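Local coordinates for protein glutamine amidotransferase subunit pdxT (PDB 2YWD) that probably hydrolyses glutamine to glutamate and ammonia, which is passed to the partner subunit PdxS for the synthesis of pyridoxal 5'-phosphate, at residues 134-139 / 173-178; 158-163 / 179-184; 110-115 / 152-157; 85-90 / 166-171. All blocks are in the same frame, centred on the assembly; numbering follows the deposited sequence.

Interaction 1: 134-139 / 173-178; sequences VFIRAP and PELTED
Val134 and Ile136 leave strand 129-136 in the same direction and meet Leu175 and Thr176 in the loop before helix 180-189. This is the active-site rim of a class I glutamine amidotransferase fold: Ile136 and Arg137 are predicted to bind L-glutamine, and Glu174, whose OE2 is hydrogen-bonded to ND1 of His172, is a predicted member of the charge relay. Leu175 lies across both strand side chains at roughly a right angle. One methyl does most of the touching, with Leu175 CD1 against Ile136 CD1 at 3.7 Å and against Val134 CG1 at 3.9 Å. The beta-branched valine meets Leu175 and Thr176 with separate methyls close to the backbone, whereas Ile136 extends CD1 to reach Leu175. With CG1 of Val134 anti to the backbone N (chi1 177°), CG2 is left beside that N and runs antiparallel past the threonine methyl, Val134 CG2 to Thr176 CG2 being 3.9 Å. Threonine fits because its two branches do different work: the methyl packs on the valine while OG1, held between the backbone N and the carbonyl carbon (chi1 73°), bonds within the loop. A valine in its place would keep a methyl but lose the hydroxyl's bond to Pro173 O, and would probably leave the amide of Asp178 without this acceptor, letting the loop shift. Pro173 O is gripped twice, by the backbone N of Thr176 at 3.2 Å and by its OG1 at 2.8 Å. The same hydroxyl oxygen completes an ST turn, accepting from Asp178 N at 3.2 Å with an N-H...O angle of 146°.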
loop_
_atom_site.group_PDB
_atom_site.type_symbol
_atom_site.label_atom_id
_atom_site.label_comp_id
_atom_site.label_asym_id
_atom_site.label_seq_id
_atom_site.Cartn_x
_atom_site.Cartn_y
_atom_site.Cartn_z
ATOM N N VAL A 134 -0.202 11.966 -6.044
ATOM C CA VAL A 134 -0.248 11.610 -7.457
ATOM C C VAL A 134 -1.214 10.444 -7.634
ATOM O O VAL A 134 -0.986 9.350 -7.113
ATOM C CB VAL A 134 1.155 11.210 -7.973
ATOM C CG1 VAL A 134 1.070 10.761 -9.434
ATOM C CG2 VAL A 134 2.114 12.401 -7.845
ATOM N N PHE A 135 -2.298 10.694 -8.366
ATOM C CA PHE A 135 -3.340 9.699 -8.611
ATOM C C PHE A 135 -3.375 9.224 -10.073
ATOM O O PHE A 135 -3.398 10.035 -11.000
ATOM C CB PHE A 135 -4.711 10.288 -8.248
ATOM C CG PHE A 135 -4.856 10.678 -6.796
ATOM C CD1 PHE A 135 -5.547 9.856 -5.907
ATOM C CD2 PHE A 135 -4.332 11.882 -6.327
ATOM C CE1 PHE A 135 -5.720 10.230 -4.571
ATOM C CE2 PHE A 135 -4.497 12.266 -4.992
ATOM C CZ PHE A 135 -5.195 11.438 -4.112
ATOM N N ILE A 136 -3.386 7.907 -10.267
ATOM C CA ILE A 136 -3.439 7.314 -11.607
ATOM C C ILE A 136 -4.425 6.142 -11.589
ATOM O O ILE A 136 -4.154 5.114 -10.971
ATOM C CB ILE A 136 -2.039 6.814 -12.037
ATOM C CG1 ILE A 136 -1.069 8.003 -12.103
ATOM C CG2 ILE A 136 -2.120 6.115 -13.386
ATOM C CD1 ILE A 136 0.374 7.619 -12.389
ATOM N N ARG A 137 -5.564 6.296 -12.264
ATOM C CA ARG A 137 -6.599 5.255 -12.283
ATOM C C ARG A 137 -6.860 4.849 -10.833
ATOM O O ARG A 137 -7.127 3.689 -10.528
ATOM C CB ARG A 137 -6.127 4.036 -13.084
ATOM C CG ARG A 137 -5.955 4.285 -14.577
ATOM C CD ARG A 137 -5.728 2.977 -15.325
ATOM N NE ARG A 137 -4.569 2.260 -14.804
ATOM C CZ ARG A 137 -3.308 2.549 -15.110
ATOM N NH1 ARG A 137 -3.032 3.539 -15.949
ATOM N NH2 ARG A 137 -2.320 1.856 -14.561
ATOM N N ALA A 138 -6.794 5.835 -9.947
ATOM C CA ALA A 138 -6.941 5.611 -8.516
ATOM C C ALA A 138 -8.179 4.875 -8.017
ATOM O O ALA A 138 -9.294 5.107 -8.483
ATOM C CB ALA A 138 -6.815 6.942 -7.786
ATOM N N PRO A 139 -7.987 3.959 -7.054
ATOM C CA PRO A 139 -9.109 3.212 -6.491
ATOM C C PRO A 139 -9.761 4.128 -5.457
ATOM O O PRO A 139 -9.176 5.139 -5.055
ATOM C CB PRO A 139 -8.431 2.007 -5.849
ATOM C CG PRO A 139 -7.142 2.595 -5.355
ATOM C CD PRO A 139 -6.704 3.440 -6.543
ATOM N N PRO A 173 2.946 7.881 -3.439
ATOM C CA PRO A 173 3.968 8.738 -2.831
ATOM C C PRO A 173 5.330 8.525 -3.488
ATOM O O PRO A 173 6.176 9.422 -3.490
ATOM C CB PRO A 173 3.959 8.304 -1.368
ATOM C CG PRO A 173 3.577 6.852 -1.454
ATOM C CD PRO A 173 2.458 6.877 -2.478
ATOM N N GLU A 174 5.530 7.336 -4.054
ATOM C CA GLU A 174 6.792 6.998 -4.708
ATOM C C GLU A 174 6.947 7.713 -6.047
ATOM O O GLU A 174 8.008 7.642 -6.674
ATOM C CB GLU A 174 6.911 5.481 -4.920
ATOM C CG GLU A 174 6.101 4.931 -6.095
ATOM C CD GLU A 174 4.617 4.782 -5.808
ATOM O OE1 GLU A 174 4.146 5.268 -4.755
ATOM O OE2 GLU A 174 3.917 4.171 -6.647
ATOM N N LEU A 175 5.896 8.391 -6.495
ATOM C CA LEU A 175 5.971 9.119 -7.756
ATOM C C LEU A 175 6.323 10.580 -7.522
ATOM O O LEU A 175 6.147 11.431 -8.400
ATOM C CB LEU A 175 4.664 8.991 -8.544
ATOM C CG LEU A 175 4.462 7.592 -9.142
ATOM C CD1 LEU A 175 3.226 7.578 -10.027
ATOM C CD2 LEU A 175 5.699 7.201 -9.956
ATOM N N THR A 176 6.822 10.856 -6.321
ATOM C CA THR A 176 7.269 12.188 -5.935
ATOM C C THR A 176 8.657 11.942 -5.355
ATOM O O THR A 176 9.047 10.792 -5.150
ATOM C CB THR A 176 6.399 12.813 -4.817
ATOM O OG1 THR A 176 6.681 12.163 -3.569
ATOM C CG2 THR A 176 4.917 12.666 -5.138
ATOM N N GLU A 177 9.404 13.006 -5.091
ATOM C CA GLU A 177 10.730 12.839 -4.511
ATOM C C GLU A 177 10.686 13.070 -3.002
ATOM O O GLU A 177 11.720 13.083 -2.336
ATOM C CB GLU A 177 11.724 13.794 -5.174
ATOM C CG GLU A 177 11.920 13.514 -6.656
ATOM C CD GLU A 177 13.200 14.112 -7.194
ATOM O OE1 GLU A 177 14.277 13.781 -6.653
ATOM O OE2 GLU A 177 13.133 14.907 -8.154
ATOM N N ASP A 178 9.476 13.235 -2.476
ATOM C CA ASP A 178 9.246 13.465 -1.050
ATOM C C ASP A 178 9.200 12.105 -0.344
ATOM O O ASP A 178 8.282 11.321 -0.567
ATOM C CB ASP A 178 7.909 14.192 -0.868
ATOM C CG ASP A 178 7.682 14.666 0.553
ATOM O OD1 ASP A 178 8.290 14.101 1.485
ATOM O OD2 ASP A 178 6.874 15.601 0.739
#

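Interaction 2: 158-163 / 179-184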
loop_
_atom_site.group_PDB
_atom_site.type_symbol
_atom_site.label_atom_id
_atom_site.label_comp_id
_atom_site.label_asym_id
_atom_site.label_seq_id
_atom_site.Cartn_x
_atom_site.Cartn_y
_atom_site.Cartn_z
ATOM N N PRO A 158 -11.519 9.735 2.005
ATOM C CA PRO A 158 -10.294 9.157 2.566
ATOM C C PRO A 158 -9.382 8.660 1.444
ATOM O O PRO A 158 -9.848 7.967 0.539
ATOM C CB PRO A 158 -10.813 7.995 3.411
ATOM C CG PRO A 158 -12.174 8.452 3.822
ATOM C CD PRO A 158 -12.708 9.045 2.540
ATOM N N VAL A 159 -8.099 9.016 1.503
ATOM C CA VAL A 159 -7.132 8.576 0.497
ATOM C C VAL A 159 -5.889 7.948 1.126
ATOM O O VAL A 159 -5.080 7.335 0.433
ATOM C CB VAL A 159 -6.706 9.732 -0.439
ATOM C CG1 VAL A 159 -7.915 10.203 -1.246
ATOM C CG2 VAL A 159 -6.111 10.875 0.361
ATOM N N LEU A 160 -5.734 8.120 2.435
ATOM C CA LEU A 160 -4.619 7.523 3.175
ATOM C C LEU A 160 -5.226 7.023 4.478
ATOM O O LEU A 160 -5.761 7.810 5.258
ATOM C CB LEU A 160 -3.517 8.542 3.480
ATOM C CG LEU A 160 -2.335 7.960 4.280
ATOM C CD1 LEU A 160 -1.645 6.877 3.451
ATOM C CD2 LEU A 160 -1.336 9.056 4.640
ATOM N N VAL A 161 -5.160 5.713 4.705
ATOM C CA VAL A 161 -5.740 5.141 5.909
ATOM C C VAL A 161 -4.768 4.221 6.625
ATOM O O VAL A 161 -3.856 3.666 6.015
ATOM C CB VAL A 161 -7.024 4.350 5.587
ATOM C CG1 VAL A 161 -8.032 5.252 4.890
ATOM C CG2 VAL A 161 -6.690 3.148 4.713
ATOM N N ARG A 162 -4.979 4.057 7.925
ATOM C CA ARG A 162 -4.117 3.210 8.734
ATOM C C ARG A 162 -4.906 2.334 9.701
ATOM O O ARG A 162 -5.894 2.768 10.291
ATOM C CB ARG A 162 -3.126 4.074 9.521
ATOM C CG ARG A 162 -2.276 3.296 10.519
ATOM C CD ARG A 162 -1.277 4.190 11.245
ATOM N NE ARG A 162 -0.533 3.442 12.258
ATOM C CZ ARG A 162 0.450 3.942 13.005
ATOM N NH1 ARG A 162 0.829 5.206 12.866
ATOM N NH2 ARG A 162 1.053 3.172 13.901
ATOM N N GLN A 163 -4.460 1.093 9.836
ATOM C CA GLN A 163 -5.066 0.134 10.743
ATOM C C GLN A 163 -3.900 -0.584 11.398
ATOM O O GLN A 163 -3.360 -1.540 10.841
ATOM C CB GLN A 163 -5.928 -0.865 9.975
ATOM C CG GLN A 163 -6.474 -1.990 10.832
ATOM C CD GLN A 163 -7.206 -3.033 10.013
ATOM O OE1 GLN A 163 -8.289 -2.779 9.484
ATOM N NE2 GLN A 163 -6.611 -4.214 9.896
ATOM N N PRO A 179 10.187 11.814 0.526
ATOM C CA PRO A 179 10.222 10.533 1.236
ATOM C C PRO A 179 9.559 10.526 2.611
ATOM O O PRO A 179 9.612 9.522 3.316
ATOM C CB PRO A 179 11.716 10.260 1.334
ATOM C CG PRO A 179 12.238 11.625 1.668
ATOM C CD PRO A 179 11.451 12.551 0.731
ATOM N N ARG A 180 8.926 11.632 2.986
ATOM C CA ARG A 180 8.296 11.726 4.298
ATOM C C ARG A 180 7.196 10.716 4.608
ATOM O O ARG A 180 7.036 10.319 5.763
ATOM C CB ARG A 180 7.776 13.143 4.527
ATOM C CG ARG A 180 8.887 14.166 4.746
ATOM C CD ARG A 180 8.284 15.526 5.007
ATOM N NE ARG A 180 7.456 15.930 3.879
ATOM C CZ ARG A 180 6.359 16.667 3.984
ATOM N NH1 ARG A 180 5.946 17.087 5.175
ATOM N NH2 ARG A 180 5.674 16.982 2.894
ATOM N N LEU A 181 6.424 10.308 3.605
ATOM C CA LEU A 181 5.381 9.325 3.865
ATOM C C LEU A 181 6.039 7.956 4.048
ATOM O O LEU A 181 5.579 7.140 4.849
ATOM C CB LEU A 181 4.351 9.298 2.725
ATOM C CG LEU A 181 3.111 8.422 2.956
ATOM C CD1 LEU A 181 2.553 8.635 4.369
ATOM C CD2 LEU A 181 2.050 8.759 1.898
ATOM N N HIS A 182 7.122 7.706 3.317
ATOM C CA HIS A 182 7.833 6.438 3.460
ATOM C C HIS A 182 8.474 6.373 4.845
ATOM O O HIS A 182 8.454 5.329 5.501
ATOM C CB HIS A 182 8.915 6.287 2.385
ATOM C CG HIS A 182 8.385 5.871 1.048
ATOM N ND1 HIS A 182 7.700 6.731 0.216
ATOM C CD2 HIS A 182 8.434 4.681 0.403
ATOM C CE1 HIS A 182 7.350 6.089 -0.884
ATOM N NE2 HIS A 182 7.783 4.844 -0.796
ATOM N N ARG A 183 9.046 7.489 5.291
ATOM C CA ARG A 183 9.675 7.527 6.613
ATOM C C ARG A 183 8.611 7.310 7.690
ATOM O O ARG A 183 8.843 6.607 8.676
ATOM C CB ARG A 183 10.394 8.868 6.833
ATOM C CG ARG A 183 10.952 9.058 8.251
ATOM C CD ARG A 183 11.937 7.956 8.630
ATOM N NE ARG A 183 13.231 8.105 7.968
ATOM C CZ ARG A 183 14.187 7.181 7.980
ATOM N NH1 ARG A 183 13.994 6.032 8.615
ATOM N NH2 ARG A 183 15.346 7.412 7.379
ATOM N N TYR A 184 7.441 7.915 7.497
ATOM C CA TYR A 184 6.333 7.764 8.440
ATOM C C TYR A 184 6.042 6.269 8.594
ATOM O O TYR A 184 5.838 5.769 9.705
ATOM C CB TYR A 184 5.092 8.486 7.905
ATOM C CG TYR A 184 3.834 8.255 8.712
ATOM C CD1 TYR A 184 3.610 8.938 9.909
ATOM C CD2 TYR A 184 2.875 7.336 8.290
ATOM C CE1 TYR A 184 2.456 8.708 10.666
ATOM C CE2 TYR A 184 1.726 7.098 9.036
ATOM C CZ TYR A 184 1.521 7.787 10.222
ATOM O OH TYR A 184 0.382 7.551 10.963
#
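Arg162 of strand 157-163 grips Tyr184 of helix 180-189, the helix that covers this face of the main sheet. From CB the arginine is extended as far as NE, its CG anti to the backbone N (chi1 174°). CB and CG carry the chain outward, with Leu167 beside it, until CD comes within 3.8 Å of Tyr184 OH. NE donates to the backbone O of Gly164, which, with the NH1 bond, helps to fix the turn of the guanidinium. At the tip, Arg162 NH1 donates to Tyr184 OH over 3.1 Å, with an N-H...O angle of 150°. The hydroxyl lies at the guanidinium edge, close to its plane, while the phenol ring stands 80° to that plane, so the two do not stack. Deeper in, Leu160 and Leu181 reach toward each other tip to tip, Leu160 CD2 to Leu181 CD1 at 3.9 Å; Val159 and Leu160 form a classic beta bulge facing Ala152. A leucine in place of Arg162 would probably leave both Tyr184 OH and Gly164 O without this donor. A buried apolar contact thus stands beside a charged donor nearer the surface, which is likely to polarise the phenol oxygen.

Interaction 3: 110-115 / 152-157; sequences NAFGRQ and ARLGDL
Leu154 and Leu157 flank a type II' turn as its first and fourth residues, and both direct their side chains at Phe112, which lies in a loop without regular structure. The turn closes a two-residue beta hairpin between strands 149-154 and 157-163: Leu154 N donates to Leu157 O at 2.7 Å, and Leu157 N returns a bond to Leu154 O at 3.1 Å. Gly155 suits the second position of the turn because its phi/psi of 77°/-114° is readily adopted by glycine and strained for most other residues. Arg153 braces the far side, its NH1 donating to Asp156 O at 2.8 Å with that oxygen almost in the guanidinium plane.

Leucines with CG anti to the backbone N reach outward from both ends of the turn, and one methyl of each meets the far end of the phenyl ring. The closer is Leu157 CD2, 3.6 Å from Phe112 CZ; it also nears Phe112 CE2 at 3.7 Å. Leu154 CD2 is 4.0 Å from Phe112 CE2. Each approaches the ring on a slant, neither squarely over a face nor at an edge. The same ring meets Phe119 edge-to-face and touches Val140, so it joins the hairpin tip to strands 118-125 and 140-144. Its side chain stands about 8 Å from that of Arg137, a predicted glutamine-binding residue.

Everything that crosses between the segments is apolar. Dispersion and the partial withdrawal of three hydrophobic side chains from water probably account for the contact, while directional bonds are spent within the turn itself.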
loop_
_atom_site.group_PDB
_atom_site.type_symbol
_atom_site.label_atom_id
_atom_site.label_comp_id
_atom_site.label_asym_id
_atom_site.label_seq_id
_atom_site.Cartn_x
_atom_site.Cartn_y
_atom_site.Cartn_z
ATOM N N ASN A 110 -10.298 1.753 -9.694
ATOM C CA ASN A 110 -10.414 2.860 -10.657
ATOM C C ASN A 110 -11.833 3.438 -10.703
ATOM O O ASN A 110 -12.512 3.386 -11.735
ATOM C CB ASN A 110 -9.989 2.337 -12.037
ATOM C CG ASN A 110 -9.925 3.420 -13.091
ATOM O OD1 ASN A 110 -9.771 4.597 -12.782
ATOM N ND2 ASN A 110 -10.023 3.017 -14.356
ATOM N N ALA A 111 -12.257 4.023 -9.587
ATOM C CA ALA A 111 -13.614 4.540 -9.467
ATOM C C ALA A 111 -13.810 6.037 -9.264
ATOM O O ALA A 111 -14.896 6.452 -8.852
ATOM C CB ALA A 111 -14.323 3.781 -8.337
ATOM N N PHE A 112 -12.802 6.853 -9.565
ATOM C CA PHE A 112 -12.944 8.300 -9.370
ATOM C C PHE A 112 -13.893 9.009 -10.330
ATOM O O PHE A 112 -14.341 10.125 -10.054
ATOM C CB PHE A 112 -11.585 8.989 -9.414
ATOM C CG PHE A 112 -11.007 9.240 -8.065
ATOM C CD1 PHE A 112 -10.143 8.322 -7.477
ATOM C CD2 PHE A 112 -11.355 10.387 -7.358
ATOM C CE1 PHE A 112 -9.628 8.544 -6.201
ATOM C CE2 PHE A 112 -10.847 10.619 -6.082
ATOM C CZ PHE A 112 -9.982 9.695 -5.502
ATOM N N GLY A 113 -14.178 8.379 -11.464
ATOM C CA GLY A 113 -15.109 8.958 -12.419
ATOM C C GLY A 113 -14.652 10.155 -13.231
ATOM O O GLY A 113 -15.485 10.910 -13.737
ATOM N N ARG A 114 -13.342 10.346 -13.357
ATOM C CA ARG A 114 -12.833 11.464 -14.146
ATOM C C ARG A 114 -12.476 10.967 -15.543
ATOM O O ARG A 114 -12.022 9.835 -15.709
ATOM C CB ARG A 114 -11.612 12.095 -13.469
ATOM C CG ARG A 114 -11.949 12.809 -12.166
ATOM C CD ARG A 114 -10.771 13.583 -11.595
ATOM N NE ARG A 114 -10.267 14.582 -12.532
ATOM C CZ ARG A 114 -9.477 15.597 -12.196
ATOM N NH1 ARG A 114 -9.100 15.761 -10.936
ATOM N NH2 ARG A 114 -9.057 16.444 -13.124
ATOM N N GLN A 115 -12.701 11.812 -16.546
ATOM C CA GLN A 115 -12.417 11.452 -17.932
ATOM C C GLN A 115 -10.950 11.055 -18.084
ATOM O O GLN A 115 -10.639 9.973 -18.584
ATOM C CB GLN A 115 -12.734 12.627 -18.858
ATOM C CG GLN A 115 -13.445 12.227 -20.139
ATOM C CD GLN A 115 -13.586 13.386 -21.104
ATOM O OE1 GLN A 115 -14.001 14.482 -20.721
ATOM N NE2 GLN A 115 -13.245 13.150 -22.367
ATOM N N ALA A 152 -5.560 11.099 5.754
ATOM C CA ALA A 152 -5.634 12.124 4.720
ATOM C C ALA A 152 -6.869 11.951 3.850
ATOM O O ALA A 152 -7.314 10.828 3.596
ATOM C CB ALA A 152 -4.374 12.090 3.849
ATOM N N ARG A 153 -7.413 13.074 3.392
ATOM C CA ARG A 153 -8.599 13.068 2.545
ATOM C C ARG A 153 -8.448 14.012 1.364
ATOM O O ARG A 153 -7.706 14.991 1.429
ATOM C CB ARG A 153 -9.831 13.534 3.334
ATOM C CG ARG A 153 -10.199 12.703 4.546
ATOM C CD ARG A 153 -11.260 13.427 5.384
ATOM N NE ARG A 153 -11.544 12.728 6.636
ATOM C CZ ARG A 153 -12.495 11.814 6.797
ATOM N NH1 ARG A 153 -13.284 11.470 5.782
ATOM N NH2 ARG A 153 -12.653 11.236 7.982
ATOM N N LEU A 154 -9.149 13.701 0.280
ATOM C CA LEU A 154 -9.183 14.578 -0.883
ATOM C C LEU A 154 -10.599 15.106 -0.709
ATOM O O LEU A 154 -11.561 14.416 -1.024
ATOM C CB LEU A 154 -9.067 13.791 -2.188
ATOM C CG LEU A 154 -9.285 14.639 -3.443
ATOM C CD1 LEU A 154 -8.439 15.909 -3.374
ATOM C CD2 LEU A 154 -8.928 13.819 -4.672
ATOM N N GLY A 155 -10.720 16.322 -0.190
ATOM C CA GLY A 155 -12.037 16.861 0.085
ATOM C C GLY A 155 -12.432 16.140 1.362
ATOM O O GLY A 155 -11.802 16.330 2.401
ATOM N N ASP A 156 -13.452 15.292 1.291
ATOM C CA ASP A 156 -13.873 14.529 2.461
ATOM C C ASP A 156 -13.596 13.043 2.227
ATOM O O ASP A 156 -13.805 12.214 3.111
ATOM C CB ASP A 156 -15.368 14.746 2.728
ATOM C CG ASP A 156 -15.706 16.204 2.971
ATOM O OD1 ASP A 156 -15.063 16.826 3.844
ATOM O OD2 ASP A 156 -16.610 16.729 2.291
ATOM N N LEU A 157 -13.113 12.712 1.030
ATOM C CA LEU A 157 -12.833 11.321 0.680
ATOM C C LEU A 157 -11.494 10.815 1.212
ATOM O O LEU A 157 -10.446 11.385 0.920
ATOM C CB LEU A 157 -12.869 11.143 -0.844
ATOM C CG LEU A 157 -12.606 9.735 -1.387
ATOM C CD1 LEU A 157 -13.718 8.775 -0.938
ATOM C CD2 LEU A 157 -12.530 9.790 -2.910
#

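Interaction 4: 85-90 / 166-171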
loop_
_atom_site.group_PDB
_atom_site.type_symbol
_atom_site.label_atom_id
_atom_site.label_comp_id
_atom_site.label_asym_id
_atom_site.label_seq_id
_atom_site.Cartn_x
_atom_site.Cartn_y
_atom_site.Cartn_z
ATOM N N ILE A 85 -5.415 -2.043 -2.809
ATOM C CA ILE A 85 -6.469 -2.955 -3.236
ATOM C C ILE A 85 -6.192 -4.353 -2.672
ATOM O O ILE A 85 -7.092 -5.019 -2.157
ATOM C CB ILE A 85 -6.532 -3.018 -4.777
ATOM C CG1 ILE A 85 -6.987 -1.661 -5.328
ATOM C CG2 ILE A 85 -7.488 -4.117 -5.220
ATOM C CD1 ILE A 85 -6.742 -1.495 -6.825
ATOM N N TRP A 86 -4.936 -4.784 -2.767
ATOM C CA TRP A 86 -4.514 -6.098 -2.273
ATOM C C TRP A 86 -4.787 -6.254 -0.778
ATOM O O TRP A 86 -5.129 -7.342 -0.309
ATOM C CB TRP A 86 -3.017 -6.292 -2.535
ATOM C CG TRP A 86 -2.516 -7.667 -2.242
ATOM C CD1 TRP A 86 -2.823 -8.815 -2.921
ATOM C CD2 TRP A 86 -1.595 -8.046 -1.209
ATOM N NE1 TRP A 86 -2.147 -9.883 -2.376
ATOM C CE2 TRP A 86 -1.386 -9.438 -1.324
ATOM C CE3 TRP A 86 -0.924 -7.341 -0.198
ATOM C CZ2 TRP A 86 -0.532 -10.144 -0.465
ATOM C CZ3 TRP A 86 -0.076 -8.045 0.659
ATOM C CH2 TRP A 86 0.111 -9.433 0.517
ATOM N N LEU A 87 -4.633 -5.165 -0.031
ATOM C CA LEU A 87 -4.850 -5.190 1.415
ATOM C C LEU A 87 -6.323 -5.230 1.832
ATOM O O LEU A 87 -6.658 -5.765 2.888
ATOM C CB LEU A 87 -4.188 -3.965 2.063
ATOM C CG LEU A 87 -2.662 -3.849 2.018
ATOM C CD1 LEU A 87 -2.232 -2.442 2.436
ATOM C CD2 LEU A 87 -2.047 -4.891 2.938
ATOM N N ALA A 88 -7.193 -4.672 0.998
ATOM C CA ALA A 88 -8.624 -4.593 1.295
ATOM C C ALA A 88 -9.352 -5.916 1.506
ATOM O O ALA A 88 -9.203 -6.862 0.732
ATOM C CB ALA A 88 -9.330 -3.796 0.204
ATOM N N LYS A 89 -10.159 -5.965 2.558
ATOM C CA LYS A 89 -10.932 -7.158 2.865
ATOM C C LYS A 89 -11.980 -7.379 1.778
ATOM O O LYS A 89 -12.302 -8.519 1.437
ATOM C CB LYS A 89 -11.619 -7.013 4.227
ATOM C CG LYS A 89 -12.459 -8.223 4.615
ATOM C CD LYS A 89 -12.759 -8.242 6.100
ATOM C CE LYS A 89 -11.486 -8.424 6.916
ATOM N NZ LYS A 89 -10.811 -9.725 6.641
ATOM N N GLU A 90 -12.502 -6.284 1.230
ATOM C CA GLU A 90 -13.507 -6.374 0.176
ATOM C C GLU A 90 -13.184 -5.465 -1.001
ATOM O O GLU A 90 -12.868 -4.286 -0.826
ATOM C CB GLU A 90 -14.896 -5.991 0.706
ATOM C CG GLU A 90 -15.465 -6.885 1.810
ATOM C CD GLU A 90 -15.653 -8.328 1.373
ATOM O OE1 GLU A 90 -15.861 -8.569 0.165
ATOM O OE2 GLU A 90 -15.605 -9.223 2.246
ATOM N N VAL A 166 -0.697 -1.478 9.386
ATOM C CA VAL A 166 -1.075 -1.584 7.977
ATOM C C VAL A 166 -1.443 -0.188 7.488
ATOM O O VAL A 166 -2.339 0.458 8.035
ATOM C CB VAL A 166 -2.292 -2.511 7.781
ATOM C CG1 VAL A 166 -2.692 -2.548 6.307
ATOM C CG2 VAL A 166 -1.960 -3.912 8.259
ATOM N N LEU A 167 -0.743 0.268 6.456
ATOM C CA LEU A 167 -0.959 1.588 5.886
ATOM C C LEU A 167 -1.343 1.423 4.420
ATOM O O LEU A 167 -0.790 0.565 3.730
ATOM C CB LEU A 167 0.332 2.402 5.996
ATOM C CG LEU A 167 0.306 3.866 5.567
ATOM C CD1 LEU A 167 -0.609 4.654 6.497
ATOM C CD2 LEU A 167 1.722 4.429 5.612
ATOM N N ALA A 168 -2.282 2.238 3.943
ATOM C CA ALA A 168 -2.709 2.139 2.550
ATOM C C ALA A 168 -3.063 3.492 1.946
ATOM O O ALA A 168 -3.686 4.326 2.598
ATOM C CB ALA A 168 -3.898 1.193 2.437
ATOM N N SER A 169 -2.662 3.701 0.696
ATOM C CA SER A 169 -2.954 4.952 -0.002
ATOM C C SER A 169 -3.492 4.674 -1.401
ATOM O O SER A 169 -3.138 3.675 -2.024
ATOM C CB SER A 169 -1.690 5.817 -0.113
ATOM O OG SER A 169 -0.705 5.194 -0.919
ATOM N N SER A 170 -4.356 5.553 -1.896
ATOM C CA SER A 170 -4.888 5.370 -3.240
ATOM C C SER A 170 -4.000 6.137 -4.220
ATOM O O SER A 170 -4.155 6.014 -5.440
ATOM C CB SER A 170 -6.335 5.863 -3.324
ATOM O OG SER A 170 -6.467 7.161 -2.783
ATOM N N PHE A 171 -3.065 6.916 -3.671
ATOM C CA PHE A 171 -2.125 7.703 -4.470
ATOM C C PHE A 171 -0.707 7.124 -4.409
ATOM O O PHE A 171 -0.429 6.219 -3.623
ATOM C CB PHE A 171 -2.121 9.165 -4.009
ATOM C CG PHE A 171 -1.776 9.350 -2.559
ATOM C CD1 PHE A 171 -0.458 9.532 -2.162
ATOM C CD2 PHE A 171 -2.777 9.348 -1.589
ATOM C CE1 PHE A 171 -0.135 9.711 -0.819
ATOM C CE2 PHE A 171 -2.469 9.528 -0.241
ATOM C CZ PHE A 171 -1.144 9.710 0.144
#
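Leu87 anchors the end of helix 82-87 on strand 166-169, meeting Val166 and Ala168, and its neighbours in the chain face elsewhere. Two residues earlier, Ile85 packs on Val107 and Arg109. Trp86 follows and packs its indole side chain on Leu100. Then comes Leu87, whose CG is anti to the carbonyl carbon (chi1 -66°), which brings CD1, and less closely CD2, to the strand. CD1 meets Val166 CG1 end on at 3.9 Å, Ala168 CB at 4.0 Å and the carbonyl oxygen Leu167 O at 3.6 Å. A small alanine suits position 168, since it lets the leucine come down on the backbone between two side chains. Ala88 leaves helical geometry, its N making a weak bond to Ile85 O, and packs on Val107. Lys89 turns the corner and donates from NZ to Gly101 O, and Glu90 starts strand 90-91 by pairing its backbone with Ala105. The helix follows the probable nucleophile elbow, and its last turn touches both the central sheet, through Leu87, which also packs on Leu77 of strand 76-80, and strand 103-108, through Ile85. Ala168 also packs on Leu103, while Leu167 points to the opposite face, where it meets Leu160.

How the interactions relate
The central sheet links interactions 2, 3 and 4, and the chain leaving it leads to interaction 1. Interactions 2 and 4, centres 11 Å apart, use opposite faces of neighbouring strands 157-163 and 166-169, paired through Val161 N and Ala168 O at 2.9 Å, a probable hydrogen bond. After strand 166-169 the chain runs on through Phe171 to His172 and into the 173-178 loop of interaction 1, where Pro173 CB packs on Leu181 CD2 of interaction 2 at 3.8 Å. Interaction 3 adjoins interaction 1 near the site: Phe112 CD1 lies 3.5 Å from Ala138 O. Interactions 3 and 4 do not touch. Side chains of Ile136, Ala168 and Phe112 stand about 6, 9 and 10 Å from that of the predicted nucleophile Cys81.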